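Local coordinates for protein glutathione S-transferase (Legionella pneumophila subsp. pneumophila str. Philadelphia 1, PDB 3NIV) that probably acts as a zeta-class glutathione transferase, isomerising maleylacetoacetate with glutathione as its cofactor, at residues A100-C105 with D143-K148. Numbering follows the deposited sequence.
Sequences ALIVAC and DAFEEK
I102 sends its CD1 methyl between A144 and K148, one turn apart on the facing helix. The methyl lies 3.7 Å from K148 CD and 4.1 Å from A144 CB. The first torsion of I102 splits the two branches. CG1 sits anti to the carbonyl carbon (chi1 -74°), and with chi2 extended it carries CD1 across to 143-148. The CG2 branch lies at the edge of the F145 ring, near its plane, a loose approach of 4.5 Å between I102 CG2 and F145 CD2. One branch thus serves A144 and K148, the other the F145 ring.

The F145 side chain leaves its helix with CG anti to the backbone N (chi1 -160°), and its ring lies beside V103 of helix 90-106. V103 meets the ring obliquely through one methyl, V103 CG2, 4.0 Å from F145 CE2. Beyond V103, the ring also packs on M99, on L171 of helix 166-180 and on I191 of helix 189-198, so it is shared by several helices of the domain.

K148 contributes carbon to this contact. Its chain bends beyond CD, and NZ is hydrogen-bonded to S67 OG of the second subunit. I102 also packs on Q68 of that subunit, which places this side of the contact at the dimer interface. C105, at the end of 100-105, meets C105 of the second subunit, and an interchain disulfide through this residue has been seen.

No hydrogen bond joins the two segments. Their axes run antiparallel at 174° and come within 9.9 Å, and the contact is made mainly by apolar side-chain atoms. This is antiparallel helix packing within the all-helical C-terminal domain of the glutathione transferase fold, here bordering the subunit interface.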
# COMPACT_ATOMS: atom_id res chain seq x y z
N ALA A 100 -7.33 -5.37 -0.83
CA ALA A 100 -6.16 -5.63 -0.03
C ALA A 100 -5.45 -4.32 0.32
O ALA A 100 -4.87 -4.20 1.39
CB ALA A 100 -5.23 -6.56 -0.77
N LEU A 101 -5.52 -3.33 -0.56
CA LEU A 101 -4.90 -2.03 -0.30
C LEU A 101 -5.66 -1.24 0.75
O LEU A 101 -5.07 -0.50 1.55
CB LEU A 101 -4.79 -1.22 -1.59
CG LEU A 101 -3.90 -1.88 -2.66
CD1 LEU A 101 -3.86 -1.09 -3.98
CD2 LEU A 101 -2.50 -2.13 -2.11
N ILE A 102 -6.98 -1.37 0.74
CA ILE A 102 -7.79 -0.74 1.77
C ILE A 102 -7.24 -1.09 3.16
O ILE A 102 -7.23 -0.26 4.06
CB ILE A 102 -9.23 -1.19 1.68
CG1 ILE A 102 -9.90 -0.54 0.47
CG2 ILE A 102 -9.97 -0.89 3.00
CD1 ILE A 102 -11.40 -0.82 0.36
N VAL A 103 -6.79 -2.32 3.32
CA VAL A 103 -6.29 -2.79 4.60
C VAL A 103 -4.87 -2.33 4.77
O VAL A 103 -4.51 -1.74 5.78
CB VAL A 103 -6.29 -4.33 4.67
CG1 VAL A 103 -5.38 -4.82 5.78
CG2 VAL A 103 -7.71 -4.87 4.80
N ALA A 104 -4.06 -2.59 3.75
CA ALA A 104 -2.64 -2.33 3.82
C ALA A 104 -2.26 -0.85 3.63
O ALA A 104 -1.14 -0.48 3.94
CB ALA A 104 -1.92 -3.19 2.81
N CYS A 105 -3.18 -0.02 3.14
CA CYS A 105 -2.87 1.40 2.92
C CYS A 105 -3.74 2.32 3.76
O CYS A 105 -3.28 3.34 4.25
CB CYS A 105 -3.05 1.79 1.45
SG CYS A 105 -1.69 1.31 0.37
N ASP A 143 -15.86 -0.67 7.17
CA ASP A 143 -17.00 -0.16 6.44
C ASP A 143 -16.71 -0.30 4.95
O ASP A 143 -17.48 -0.91 4.20
CB ASP A 143 -17.24 1.32 6.76
CG ASP A 143 -17.91 1.53 8.11
OD1 ASP A 143 -18.19 0.53 8.80
OD2 ASP A 143 -18.14 2.71 8.48
N ALA A 144 -15.58 0.25 4.51
CA ALA A 144 -15.27 0.28 3.09
C ALA A 144 -15.11 -1.13 2.56
O ALA A 144 -15.61 -1.47 1.49
CB ALA A 144 -14.02 1.10 2.82
N PHE A 145 -14.44 -1.97 3.33
CA PHE A 145 -14.20 -3.34 2.91
C PHE A 145 -15.49 -4.17 2.77
O PHE A 145 -15.65 -4.93 1.82
CB PHE A 145 -13.24 -4.01 3.89
CG PHE A 145 -12.56 -5.22 3.34
CD1 PHE A 145 -13.22 -6.44 3.30
CD2 PHE A 145 -11.27 -5.15 2.88
CE1 PHE A 145 -12.59 -7.57 2.80
CE2 PHE A 145 -10.63 -6.26 2.39
CZ PHE A 145 -11.29 -7.48 2.35
N GLU A 146 -16.40 -4.03 3.72
CA GLU A 146 -17.61 -4.83 3.72
C GLU A 146 -18.52 -4.34 2.61
O GLU A 146 -19.27 -5.11 2.00
CB GLU A 146 -18.32 -4.74 5.07
CG GLU A 146 -19.60 -5.56 5.15
CD GLU A 146 -19.43 -6.94 5.78
OE1 GLU A 146 -18.28 -7.36 6.02
OE2 GLU A 146 -20.47 -7.60 6.04
N GLU A 147 -18.44 -3.04 2.36
CA GLU A 147 -19.07 -2.40 1.23
C GLU A 147 -18.81 -3.14 -0.08
O GLU A 147 -19.72 -3.68 -0.71
CB GLU A 147 -18.54 -0.98 1.11
CG GLU A 147 -19.56 0.08 1.37
CD GLU A 147 -20.44 0.29 0.16
OE1 GLU A 147 -21.67 0.33 0.32
OE2 GLU A 147 -19.89 0.39 -0.96
N LYS A 148 -17.56 -3.14 -0.51
CA LYS A 148 -17.22 -3.71 -1.81
C LYS A 148 -17.46 -5.22 -1.75
O LYS A 148 -17.77 -5.86 -2.75
CB LYS A 148 -15.78 -3.38 -2.17
CG LYS A 148 -15.51 -1.87 -2.23
CD LYS A 148 -14.01 -1.55 -2.22
CE LYS A 148 -13.46 -1.26 -3.61
NZ LYS A 148 -13.77 0.13 -4.08